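Local coordinates for cytochrome c family protein (Geobacter sulfurreducens, PDB 3OUQ), which probably carries electrons along a row of covalently bound c-type hemes, this chain being the N-terminal six-heme fragment of a longer twelve-heme cytochrome, at residues 48-53 against 115-120; 127-132 against 148-153; 14-19 against 78-83. One frame throughout, in Å; residues are numbered along the deposited sequence.

Interaction 1. Residues 48-53 against 115-120; sequences TMLDME and CHSNRE. With HEC (heme c), chain D.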
loop_
_atom_site.group_PDB
_atom_site.type_symbol
_atom_site.label_atom_id
_atom_site.label_comp_id
_atom_site.label_asym_id
_atom_site.label_seq_id
_atom_site.Cartn_x
_atom_site.Cartn_y
_atom_site.Cartn_z
ATOM N N THR A 48 6.230 -5.248 -2.969
ATOM C CA THR A 48 5.289 -4.137 -2.895
ATOM C C THR A 48 4.227 -4.347 -3.962
ATOM O O THR A 48 4.387 -5.188 -4.846
ATOM C CB THR A 48 5.981 -2.808 -3.193
ATOM O OG1 THR A 48 6.452 -2.817 -4.547
ATOM C CG2 THR A 48 7.158 -2.596 -2.263
ATOM N N MET A 49 3.147 -3.576 -3.892
ATOM C CA MET A 49 2.092 -3.696 -4.881
ATOM C C MET A 49 2.606 -3.336 -6.268
ATOM O O MET A 49 2.167 -3.915 -7.257
ATOM C CB MET A 49 0.912 -2.819 -4.511
ATOM C CG MET A 49 0.161 -3.302 -3.284
ATOM S SD MET A 49 -0.378 -5.046 -3.333
ATOM C CE MET A 49 -1.006 -5.162 -5.005
ATOM N N LEU A 50 3.534 -2.387 -6.354
ATOM C CA LEU A 50 4.099 -2.037 -7.653
ATOM C C LEU A 50 4.851 -3.249 -8.203
ATOM O O LEU A 50 4.827 -3.508 -9.406
ATOM C CB LEU A 50 5.062 -0.847 -7.553
ATOM C CG LEU A 50 4.448 0.549 -7.656
ATOM C CD1 LEU A 50 5.553 1.575 -7.826
ATOM C CD2 LEU A 50 3.502 0.610 -8.845
ATOM N N ASP A 51 5.526 -3.990 -7.325
ATOM C CA ASP A 51 6.252 -5.171 -7.768
ATOM C C ASP A 51 5.251 -6.141 -8.363
ATOM O O ASP A 51 5.522 -6.768 -9.391
ATOM C CB ASP A 51 6.977 -5.853 -6.605
ATOM C CG ASP A 51 8.163 -5.060 -6.110
ATOM O OD1 ASP A 51 8.943 -4.570 -6.950
ATOM O OD2 ASP A 51 8.325 -4.936 -4.880
ATOM N N MET A 52 4.094 -6.266 -7.717
ATOM C CA MET A 52 3.060 -7.170 -8.201
ATOM C C MET A 52 2.522 -6.685 -9.539
ATOM O O MET A 52 2.189 -7.489 -10.410
ATOM C CB MET A 52 1.931 -7.290 -7.176
ATOM C CG MET A 52 2.399 -7.877 -5.856
ATOM S SD MET A 52 1.091 -8.494 -4.802
ATOM C CE MET A 52 1.737 -8.067 -3.216
ATOM N N GLU A 53 2.448 -5.366 -9.703
ATOM C CA GLU A 53 1.973 -4.794 -10.956
ATOM C C GLU A 53 2.987 -5.157 -12.030
ATOM O O GLU A 53 2.649 -5.252 -13.204
ATOM C CB GLU A 53 1.842 -3.268 -10.864
ATOM C CG GLU A 53 0.898 -2.781 -9.783
ATOM C CD GLU A 53 0.437 -1.341 -9.984
ATOM O OE1 GLU A 53 -0.234 -0.799 -9.079
ATOM O OE2 GLU A 53 0.728 -0.749 -11.048
ATOM N N CYS A 115 -1.832 6.970 -4.510
ATOM C CA CYS A 115 -0.672 7.090 -3.653
ATOM C C CYS A 115 0.164 5.830 -3.738
ATOM O O CYS A 115 1.336 5.865 -4.103
ATOM C CB CYS A 115 -1.103 7.311 -2.203
ATOM S SG CYS A 115 -2.229 8.717 -1.941
ATOM N N HIS A 116 -0.461 4.707 -3.413
ATOM C CA HIS A 116 0.225 3.428 -3.406
ATOM C C HIS A 116 0.915 3.000 -4.699
ATOM O O HIS A 116 1.841 2.192 -4.662
ATOM C CB HIS A 116 -0.747 2.371 -2.905
ATOM C CG HIS A 116 -1.112 2.557 -1.468
ATOM N ND1 HIS A 116 -0.244 2.336 -0.424
ATOM C CD2 HIS A 116 -2.249 3.032 -0.902
ATOM C CE1 HIS A 116 -0.866 2.677 0.708
ATOM N NE2 HIS A 116 -2.088 3.106 0.472
ATOM N N SER A 117 0.489 3.546 -5.833
ATOM C CA SER A 117 1.121 3.206 -7.111
ATOM C C SER A 117 1.844 4.425 -7.657
ATOM O O SER A 117 2.177 4.483 -8.837
ATOM C CB SER A 117 0.079 2.745 -8.136
ATOM O OG SER A 117 -0.466 1.483 -7.793
ATOM N N ASN A 118 2.079 5.397 -6.783
ATOM C CA ASN A 118 2.743 6.639 -7.152
ATOM C C ASN A 118 4.094 6.650 -6.450
ATOM O O ASN A 118 4.186 7.001 -5.271
ATOM C CB ASN A 118 1.882 7.817 -6.685
ATOM C CG ASN A 118 2.191 9.098 -7.416
ATOM O OD1 ASN A 118 3.343 9.466 -7.575
ATOM N ND2 ASN A 118 1.152 9.793 -7.854
ATOM N N ARG A 119 5.141 6.260 -7.173
ATOM C CA ARG A 119 6.485 6.195 -6.593
ATOM C C ARG A 119 6.915 7.488 -5.914
ATOM O O ARG A 119 7.679 7.460 -4.954
ATOM C CB ARG A 119 7.513 5.803 -7.657
ATOM N N GLU A 120 6.425 8.625 -6.392
ATOM C CA GLU A 120 6.811 9.885 -5.769
ATOM C C GLU A 120 6.086 10.104 -4.438
ATOM O O GLU A 120 6.558 10.856 -3.588
ATOM C CB GLU A 120 6.544 11.057 -6.718
ATOM C CG GLU A 120 7.683 12.080 -6.751
HETATM FE FE HEC D . -1.916 -5.240 -1.602
HETATM C CHA HEC D . 0.907 -5.532 0.334
HETATM C CHB HEC D . -2.037 -1.933 -0.917
HETATM C CHC HEC D . -4.418 -4.908 -3.853
HETATM C CHD HEC D . -2.070 -8.636 -1.892
HETATM N NA HEC D . -0.826 -4.014 -0.495
HETATM C C1A HEC D . 0.400 -4.264 0.114
HETATM C C2A HEC D . 0.969 -3.059 0.669
HETATM C C3A HEC D . 0.045 -2.085 0.462
HETATM C C4A HEC D . -1.070 -2.681 -0.246
HETATM C CMA HEC D . 0.209 -0.610 0.801
HETATM C CAA HEC D . 2.348 -2.875 1.291
HETATM C CBA HEC D . 3.470 -2.748 0.266
HETATM C CGA HEC D . 3.256 -1.602 -0.704
HETATM O O1A HEC D . 3.192 -0.445 -0.252
HETATM O O2A HEC D . 3.145 -1.854 -1.919
HETATM N NB HEC D . -2.906 -3.717 -2.345
HETATM C C1B HEC D . -2.856 -2.404 -1.944
HETATM C C2B HEC D . -3.740 -1.582 -2.725
HETATM C C3B HEC D . -4.331 -2.410 -3.591
HETATM C C4B HEC D . -3.851 -3.734 -3.325
HETATM C CMB HEC D . -3.996 -0.082 -2.549
HETATM C CAB HEC D . -5.314 -2.044 -4.664
HETATM C CBB HEC D . -4.784 -1.356 -5.890
HETATM N NC HEC D . -3.017 -6.513 -2.669
HETATM C C1C HEC D . -4.041 -6.215 -3.539
HETATM C C2C HEC D . -4.598 -7.417 -4.131
HETATM C C3C HEC D . -3.980 -8.462 -3.535
HETATM C C4C HEC D . -2.952 -7.897 -2.675
HETATM C CMC HEC D . -5.587 -7.530 -5.293
HETATM C CAC HEC D . -4.401 -9.934 -3.662
HETATM C CBC HEC D . -4.212 -10.531 -5.047
HETATM N ND HEC D . -0.881 -6.749 -0.823
HETATM C C1D HEC D . -1.125 -8.100 -1.005
HETATM C C2D HEC D . -0.120 -8.892 -0.327
HETATM C C3D HEC D . 0.780 -8.012 0.230
HETATM C C4D HEC D . 0.271 -6.697 -0.056
HETATM C CMD HEC D . -0.054 -10.419 -0.279
HETATM C CAD HEC D . 2.135 -8.336 0.874
HETATM C CBD HEC D . 3.091 -8.925 -0.147
HETATM C CGD HEC D . 4.445 -9.271 0.443
HETATM O O1D HEC D . 5.253 -9.914 -0.259
HETATM O O2D HEC D . 4.709 -8.899 1.603
#

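Interaction 2. Residues 127-132 against 148-153; sequences VTMAQM and FTVAGN. With HEC (heme c), chain G.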
loop_
_atom_site.group_PDB
_atom_site.type_symbol
_atom_site.label_atom_id
_atom_site.label_comp_id
_atom_site.label_asym_id
_atom_site.label_seq_id
_atom_site.Cartn_x
_atom_site.Cartn_y
_atom_site.Cartn_z
ATOM N N VAL A 127 11.024 11.190 4.605
ATOM C CA VAL A 127 11.124 12.323 3.703
ATOM C C VAL A 127 11.047 13.583 4.542
ATOM O O VAL A 127 10.347 13.625 5.551
ATOM C CB VAL A 127 9.986 12.335 2.679
ATOM C CG1 VAL A 127 9.923 11.001 1.960
ATOM C CG2 VAL A 127 8.681 12.633 3.368
ATOM N N THR A 128 11.773 14.610 4.126
ATOM C CA THR A 128 11.794 15.874 4.845
ATOM C C THR A 128 10.767 16.849 4.263
ATOM O O THR A 128 10.229 16.618 3.176
ATOM C CB THR A 128 13.181 16.510 4.747
ATOM O OG1 THR A 128 13.432 16.898 3.389
ATOM C CG2 THR A 128 14.234 15.522 5.173
ATOM N N MET A 129 10.491 17.934 4.983
ATOM C CA MET A 129 9.548 18.930 4.488
ATOM C C MET A 129 10.118 19.548 3.207
ATOM O O MET A 129 9.379 19.903 2.289
ATOM C CB MET A 129 9.313 20.021 5.535
ATOM C CG MET A 129 8.779 19.497 6.858
ATOM S SD MET A 129 7.417 18.338 6.633
ATOM C CE MET A 129 6.422 19.262 5.687
ATOM N N ALA A 130 11.439 19.661 3.142
ATOM C CA ALA A 130 12.086 20.219 1.960
ATOM C C ALA A 130 11.654 19.421 0.736
ATOM O O ALA A 130 11.158 19.979 -0.244
ATOM C CB ALA A 130 13.596 20.149 2.112
ATOM N N GLN A 131 11.844 18.109 0.811
ATOM C CA GLN A 131 11.489 17.200 -0.275
ATOM C C GLN A 131 9.988 17.173 -0.531
ATOM O O GLN A 131 9.546 16.952 -1.661
ATOM C CB GLN A 131 11.983 15.800 0.064
ATOM C CG GLN A 131 13.444 15.783 0.448
ATOM C CD GLN A 131 13.871 14.459 1.016
ATOM O OE1 GLN A 131 13.405 14.045 2.080
ATOM N NE2 GLN A 131 14.758 13.773 0.305
ATOM N N MET A 132 9.198 17.381 0.516
ATOM C CA MET A 132 7.759 17.395 0.333
ATOM C C MET A 132 7.432 18.603 -0.541
ATOM O O MET A 132 6.509 18.568 -1.354
ATOM C CB MET A 132 7.032 17.496 1.678
ATOM C CG MET A 132 7.215 16.285 2.570
ATOM S SD MET A 132 5.790 15.979 3.642
ATOM C CE MET A 132 6.240 14.433 4.346
ATOM N N PHE A 148 -4.089 21.864 1.029
ATOM C CA PHE A 148 -3.309 22.897 1.687
ATOM C C PHE A 148 -1.818 22.612 1.643
ATOM O O PHE A 148 -1.377 21.477 1.839
ATOM C CB PHE A 148 -3.793 23.113 3.122
ATOM C CG PHE A 148 -3.716 21.899 4.000
ATOM C CD1 PHE A 148 -2.501 21.477 4.533
ATOM C CD2 PHE A 148 -4.877 21.228 4.370
ATOM C CE1 PHE A 148 -2.444 20.408 5.429
ATOM C CE2 PHE A 148 -4.833 20.162 5.262
ATOM C CZ PHE A 148 -3.613 19.753 5.795
ATOM N N THR A 149 -1.048 23.658 1.367
ATOM C CA THR A 149 0.395 23.545 1.252
ATOM C C THR A 149 1.082 22.993 2.489
ATOM O O THR A 149 0.612 23.138 3.613
ATOM C CB THR A 149 1.047 24.910 0.891
ATOM O OG1 THR A 149 2.425 24.707 0.560
ATOM C CG2 THR A 149 0.967 25.882 2.064
ATOM N N VAL A 150 2.217 22.355 2.247
ATOM C CA VAL A 150 3.031 21.758 3.282
ATOM C C VAL A 150 4.010 22.827 3.793
ATOM O O VAL A 150 4.638 22.668 4.846
ATOM C CB VAL A 150 3.791 20.552 2.696
ATOM C CG1 VAL A 150 4.975 21.016 1.861
ATOM C CG2 VAL A 150 4.211 19.637 3.787
ATOM N N ALA A 151 4.137 23.914 3.026
ATOM C CA ALA A 151 5.005 25.035 3.383
ATOM C C ALA A 151 4.164 25.897 4.324
ATOM O O ALA A 151 3.662 26.955 3.950
ATOM C CB ALA A 151 5.387 25.824 2.131
ATOM N N GLY A 152 4.018 25.421 5.552
ATOM C CA GLY A 152 3.199 26.106 6.528
ATOM C C GLY A 152 2.111 25.114 6.901
ATOM O O GLY A 152 2.161 23.964 6.473
ATOM N N ASN A 153 1.131 25.538 7.685
ATOM C CA ASN A 153 0.057 24.642 8.086
ATOM C C ASN A 153 0.580 23.507 8.974
ATOM O O ASN A 153 -0.129 22.532 9.223
ATOM C CB ASN A 153 -0.627 24.059 6.845
ATOM C CG ASN A 153 -1.219 25.128 5.947
ATOM O OD1 ASN A 153 -2.109 25.871 6.351
ATOM N ND2 ASN A 153 -0.731 25.207 4.720
HETATM FE FE HEC G . 6.192 18.037 8.520
HETATM C CHA HEC G . 8.257 15.369 8.593
HETATM C CHB HEC G . 8.360 19.733 10.606
HETATM C CHC HEC G . 4.354 20.886 8.063
HETATM C CHD HEC G . 3.634 16.080 7.413
HETATM N NA HEC G . 7.950 17.650 9.364
HETATM C C1A HEC G . 8.730 16.534 9.161
HETATM C C2A HEC G . 9.987 16.630 9.850
HETATM C C3A HEC G . 9.939 17.757 10.574
HETATM C C4A HEC G . 8.688 18.427 10.254
HETATM C CMA HEC G . 11.002 18.169 11.581
HETATM C CAA HEC G . 11.200 15.754 9.677
HETATM C CBA HEC G . 11.935 16.026 8.367
HETATM C CGA HEC G . 12.503 17.435 8.294
HETATM O O1A HEC G . 13.229 17.818 9.235
HETATM O O2A HEC G . 12.229 18.152 7.304
HETATM N NB HEC G . 6.374 19.925 9.116
HETATM C C1B HEC G . 7.322 20.460 9.999
HETATM C C2B HEC G . 7.153 21.898 10.086
HETATM C C3B HEC G . 6.140 22.238 9.275
HETATM C C4B HEC G . 5.578 21.009 8.752
HETATM C CMB HEC G . 7.949 22.878 10.924
HETATM C CAB HEC G . 5.843 23.674 8.869
HETATM C CBB HEC G . 6.160 24.034 7.426
HETATM N NC HEC G . 4.441 18.436 7.724
HETATM C C1C HEC G . 3.816 19.672 7.566
HETATM C C2C HEC G . 2.553 19.508 6.874
HETATM C C3C HEC G . 2.329 18.191 6.718
HETATM C C4C HEC G . 3.509 17.503 7.255
HETATM C CMC HEC G . 1.622 20.590 6.392
HETATM C CAC HEC G . 1.008 17.549 6.331
HETATM C CBC HEC G . 0.656 17.668 4.865
HETATM N ND HEC G . 5.961 16.121 8.158
HETATM C C1D HEC G . 4.794 15.437 7.859
HETATM C C2D HEC G . 5.063 14.020 7.787
HETATM C C3D HEC G . 6.386 13.865 7.968
HETATM C C4D HEC G . 6.938 15.162 8.190
HETATM C CMD HEC G . 4.093 12.879 7.570
HETATM C CAD HEC G . 7.225 12.599 7.969
HETATM C CBD HEC G . 7.390 12.013 6.596
HETATM C CGD HEC G . 8.520 11.020 6.531
HETATM O O1D HEC G . 8.664 10.351 5.489
HETATM O O2D HEC G . 9.273 10.917 7.521
#

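Interaction 3. Residues 14-19 against 78-83; sequences APVIFS and RCHSGS. With HEC (heme c), chain D.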
loop_
_atom_site.group_PDB
_atom_site.type_symbol
_atom_site.label_atom_id
_atom_site.label_comp_id
_atom_site.label_asym_id
_atom_site.label_seq_id
_atom_site.Cartn_x
_atom_site.Cartn_y
_atom_site.Cartn_z
ATOM N N ALA A 14 -3.915 -4.811 8.836
ATOM C CA ALA A 14 -4.163 -6.216 9.075
ATOM C C ALA A 14 -3.392 -6.963 8.002
ATOM O O ALA A 14 -3.036 -6.385 6.976
ATOM C CB ALA A 14 -5.628 -6.502 8.955
ATOM N N PRO A 15 -3.099 -8.249 8.227
ATOM C CA PRO A 15 -2.356 -8.984 7.202
ATOM C C PRO A 15 -3.277 -9.460 6.085
ATOM O O PRO A 15 -4.491 -9.566 6.267
ATOM C CB PRO A 15 -1.759 -10.147 7.983
ATOM C CG PRO A 15 -2.854 -10.458 8.953
ATOM C CD PRO A 15 -3.280 -9.068 9.436
ATOM N N VAL A 16 -2.696 -9.710 4.922
ATOM C CA VAL A 16 -3.448 -10.217 3.800
ATOM C C VAL A 16 -3.260 -11.702 3.984
ATOM O O VAL A 16 -2.140 -12.158 4.213
ATOM C CB VAL A 16 -2.825 -9.811 2.472
ATOM C CG1 VAL A 16 -3.646 -10.380 1.315
ATOM C CG2 VAL A 16 -2.731 -8.309 2.397
ATOM N N ILE A 17 -4.347 -12.456 3.897
ATOM C CA ILE A 17 -4.268 -13.890 4.087
ATOM C C ILE A 17 -4.393 -14.677 2.804
ATOM O O ILE A 17 -5.431 -14.642 2.151
ATOM C CB ILE A 17 -5.362 -14.364 5.039
ATOM C CG1 ILE A 17 -5.114 -13.792 6.432
ATOM C CG2 ILE A 17 -5.395 -15.879 5.079
ATOM C CD1 ILE A 17 -6.206 -14.124 7.412
ATOM N N PHE A 18 -3.335 -15.382 2.428
ATOM C CA PHE A 18 -3.398 -16.211 1.234
ATOM C C PHE A 18 -4.041 -17.513 1.676
ATOM O O PHE A 18 -3.600 -18.131 2.648
ATOM C CB PHE A 18 -2.015 -16.523 0.685
ATOM C CG PHE A 18 -2.033 -17.568 -0.385
ATOM C CD1 PHE A 18 -2.411 -17.248 -1.686
ATOM C CD2 PHE A 18 -1.742 -18.892 -0.080
ATOM C CE1 PHE A 18 -2.501 -18.234 -2.670
ATOM C CE2 PHE A 18 -1.830 -19.881 -1.053
ATOM C CZ PHE A 18 -2.212 -19.549 -2.351
ATOM N N SER A 19 -5.082 -17.930 0.967
ATOM C CA SER A 19 -5.784 -19.156 1.306
ATOM C C SER A 19 -5.573 -20.214 0.221
ATOM O O SER A 19 -5.990 -20.026 -0.923
ATOM C CB SER A 19 -7.275 -18.855 1.474
ATOM O OG SER A 19 -7.953 -19.952 2.053
ATOM N N ARG A 78 -10.669 -7.177 -2.298
ATOM C CA ARG A 78 -10.638 -8.629 -2.529
ATOM C C ARG A 78 -9.537 -9.322 -1.725
ATOM O O ARG A 78 -9.625 -10.516 -1.457
ATOM C CB ARG A 78 -10.435 -8.959 -4.015
ATOM C CG ARG A 78 -11.588 -8.590 -4.943
ATOM C CD ARG A 78 -12.901 -9.242 -4.538
ATOM N NE ARG A 78 -12.864 -10.703 -4.583
ATOM C CZ ARG A 78 -12.950 -11.428 -5.696
ATOM N NH1 ARG A 78 -13.077 -10.835 -6.868
ATOM N NH2 ARG A 78 -12.929 -12.751 -5.634
ATOM N N CYS A 79 -8.497 -8.581 -1.355
ATOM C CA CYS A 79 -7.410 -9.140 -0.555
ATOM C C CYS A 79 -7.294 -8.434 0.801
ATOM O O CYS A 79 -7.280 -9.088 1.848
ATOM C CB CYS A 79 -6.083 -9.033 -1.300
ATOM S SG CYS A 79 -5.948 -10.115 -2.755
ATOM N N HIS A 80 -7.217 -7.103 0.776
ATOM C CA HIS A 80 -7.109 -6.299 1.990
ATOM C C HIS A 80 -8.489 -6.039 2.590
ATOM O O HIS A 80 -9.427 -5.718 1.867
ATOM C CB HIS A 80 -6.438 -4.973 1.655
ATOM C CG HIS A 80 -5.046 -5.125 1.134
ATOM N ND1 HIS A 80 -3.932 -5.237 1.934
ATOM C CD2 HIS A 80 -4.592 -5.219 -0.138
ATOM C CE1 HIS A 80 -2.867 -5.389 1.137
ATOM N NE2 HIS A 80 -3.222 -5.383 -0.128
ATOM N N SER A 81 -8.617 -6.174 3.909
ATOM C CA SER A 81 -9.900 -5.949 4.574
ATOM C C SER A 81 -10.298 -4.482 4.460
ATOM O O SER A 81 -11.409 -4.152 4.036
ATOM C CB SER A 81 -9.818 -6.346 6.051
ATOM O OG SER A 81 -8.931 -5.503 6.769
ATOM N N GLY A 82 -9.380 -3.603 4.843
ATOM C CA GLY A 82 -9.643 -2.178 4.761
ATOM C C GLY A 82 -8.434 -1.421 4.244
ATOM O O GLY A 82 -7.684 -1.923 3.409
ATOM N N SER A 83 -8.250 -0.202 4.739
ATOM C CA SER A 83 -7.119 0.634 4.342
ATOM C C SER A 83 -5.984 0.352 5.307
ATOM O O SER A 83 -5.048 -0.377 4.993
ATOM C CB SER A 83 -7.489 2.115 4.433
ATOM O OG SER A 83 -8.646 2.408 3.670
HETATM FE FE HEC D . -1.916 -5.240 -1.602
HETATM C CHA HEC D . 0.907 -5.532 0.334
HETATM C CHB HEC D . -2.037 -1.933 -0.917
HETATM C CHC HEC D . -4.418 -4.908 -3.853
HETATM C CHD HEC D . -2.070 -8.636 -1.892
HETATM N NA HEC D . -0.826 -4.014 -0.495
HETATM C C1A HEC D . 0.400 -4.264 0.114
HETATM C C2A HEC D . 0.969 -3.059 0.669
HETATM C C3A HEC D . 0.045 -2.085 0.462
HETATM C C4A HEC D . -1.070 -2.681 -0.246
HETATM C CMA HEC D . 0.209 -0.610 0.801
HETATM C CAA HEC D . 2.348 -2.875 1.291
HETATM C CBA HEC D . 3.470 -2.748 0.266
HETATM C CGA HEC D . 3.256 -1.602 -0.704
HETATM O O1A HEC D . 3.192 -0.445 -0.252
HETATM O O2A HEC D . 3.145 -1.854 -1.919
HETATM N NB HEC D . -2.906 -3.717 -2.345
HETATM C C1B HEC D . -2.856 -2.404 -1.944
HETATM C C2B HEC D . -3.740 -1.582 -2.725
HETATM C C3B HEC D . -4.331 -2.410 -3.591
HETATM C C4B HEC D . -3.851 -3.734 -3.325
HETATM C CMB HEC D . -3.996 -0.082 -2.549
HETATM C CAB HEC D . -5.314 -2.044 -4.664
HETATM C CBB HEC D . -4.784 -1.356 -5.890
HETATM N NC HEC D . -3.017 -6.513 -2.669
HETATM C C1C HEC D . -4.041 -6.215 -3.539
HETATM C C2C HEC D . -4.598 -7.417 -4.131
HETATM C C3C HEC D . -3.980 -8.462 -3.535
HETATM C C4C HEC D . -2.952 -7.897 -2.675
HETATM C CMC HEC D . -5.587 -7.530 -5.293
HETATM C CAC HEC D . -4.401 -9.934 -3.662
HETATM C CBC HEC D . -4.212 -10.531 -5.047
HETATM N ND HEC D . -0.881 -6.749 -0.823
HETATM C C1D HEC D . -1.125 -8.100 -1.005
HETATM C C2D HEC D . -0.120 -8.892 -0.327
HETATM C C3D HEC D . 0.780 -8.012 0.230
HETATM C C4D HEC D . 0.271 -6.697 -0.056
HETATM C CMD HEC D . -0.054 -10.419 -0.279
HETATM C CAD HEC D . 2.135 -8.336 0.874
HETATM C CBD HEC D . 3.091 -8.925 -0.147
HETATM C CGD HEC D . 4.445 -9.271 0.443
HETATM O O1D HEC D . 5.253 -9.914 -0.259
HETATM O O2D HEC D . 4.709 -8.899 1.603
HETATM O O HOH W 1 -6.253 -7.998 4.924
#

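Interaction 1. Residues 48-53 against 115-120
Leu50 and Ser117 bury most of the surface where residues 48-53, in the first cytochrome c7 sequence range of the chain, meet residues 115-120, in the second. Leu50 touches with one branch: its CD2 methyl rests on the Ser117 backbone, 3.9 Å from Ser117 CA, with the Ser117 CB just beyond. A turn later on the same face of its helix, Glu53 stretches out beyond CG (chi2 -162°) and brings its carboxylate to the serine hydroxyl. Ser117 OG donates to Glu53 OE1 at 2.6 Å, on the syn side and 25° out of the carboxylate plane. The same OE1 forms a salt bridge with Arg113, so a cation and a hydroxyl both hold this oxygen.

His116, the other sizeable contributor, has its carbonyl oxygen loosely against Leu50 CG, while its ring lies obliquely by CMA of the heme that Met49 ligates, and binds the iron of a second heme together with His101. On the other segment Met49, bent at chi2 and chi3, brings SD to 2.3 Å from FE of its heme. Its backbone N donates to the propionate O2A at 2.6 Å, and the start of the helix would tend to favour the negative charge there. Thr48 and Asp51 close a capping box over that helix end, Asp51 N reaching Thr48 OG1 at 3.2 Å. Helix 49-53 thus lies against the turn where helix 113-116 gives way to Ser117 and Asn118, its side chain weakly bonded to Glu120 N, caps helix 119-122.

Interaction 2. Residues 127-132 against 148-153
Gln131 OE1 is gripped twice by Thr128: the backbone Thr128 N donates to it at 2.7 Å, in the carbonyl plane and on a lone pair, and Thr128 OG1 adds a weak bond. In return Gln131 N gives its proton to Thr128 OG1 at 3.3 Å, nearly straight at 172°. The pair forms a capping box in which a glutamine takes the acidic partner's role. Were Thr128 replaced by an alanine, Gln131 N would probably lose its capping acceptor and the first turn of the helix would be less firmly set against the heme propionate.

The residues at this helix start hold the heme directly. Val127 N donates to propionate O1D at 2.7 Å, and Met129 N to O2A of the other propionate, while Met129 curls back on itself, bent at chi2 and chi3, to place SD 2.3 Å from the heme FE. With His158 as the second ligand this is histidine-methionine coordination, unlike the bis-histidine hemes of classical cytochromes c7.

Across the contact, the CG2 branch of Val150 faces the porphyrin on the methionine side, near heme C2C; its contact with the Met129 methyl is modelled too close to rely on. The same CG2 lies 4.0 Å from Met132 SD, the two side chains crossing at about a right angle. CG1 of the valine leans instead on Met132 CB. Met132 itself turns its CE methyl to CBD, on the propionate arm whose O1D Val127 N holds, and also touches Cys138. The loop carrying Val150 is stiffened from within: Ala151 N donates to Thr149 OG1 in an ST turn, Gly152 adopts backbone angles at which a CB would press on the preceding carbonyl oxygen, and Asn153 ND2 reaches Thr149 O at 2.7 Å, tilted 26° from the carbonyl plane.

Interaction 3. Residues 14-19 against 78-83
Ala14 opens the contact with its CB methyl 4.1 Å from Ser81 OG, a light touch at the exposed margin of a heme site built on a CXXCH motif, Cys76 to His80. Pro15 takes part through its backbone: a water donates to Pro15 O at 2.7 Å and accepts from Ser81 N at 3.2 Å, with a further weak bond to the Cys79 carbonyl, so one solvent molecule ties residues 14-19 to the loop that holds the heme ligand.

Val16 carries the packing. Its CG1 is anti to the backbone N (chi1 179°), which sends that branch to Cys79 CB at 3.8 Å. The CG2 branch crosses the imidazole of His80 obliquely, modelled too close for its exact approach to be trusted, and also lies near C1D of the heme; one valine therefore fills the corner between thioether link, axial ligand and porphyrin. Further on, Phe18 packs on His20 edge-to-face, next to another heme, while backbone bonds pair Val16 and Phe18 with strand 5-8. Ser19 finishes the strand with OG bonded to Asn5 and its O accepting from ND1 of His23, an axial ligand of another heme.

In the opposing loop, Cys79 SG is joined to heme CAC at 1.8 Å, and the His80 ring, NE2 2.0 Å from FE, has heme CHA in its own plane at the ring edge.

Overall arrangement
Interactions 1 and 3 serve the same heme from its two faces: Met49 of interaction 1 and His80 of interaction 3 both ligate its iron, with Met49 SD and His80 NE2 4.3 Å apart, although the centres of the two contacts lie about 17 Å from one another. Their segments alternate along the chain. Both also border the next heme, whose iron His116 binds. Interaction 2 follows in series around a heme further along, its centre about 22 Å from that of interaction 1, with nearest atoms about 6 Å apart. It stands about 32 Å, centre to centre, from interaction 3, across the middle of the chain, and repeats the helix-borne methionine ligand of interaction 1.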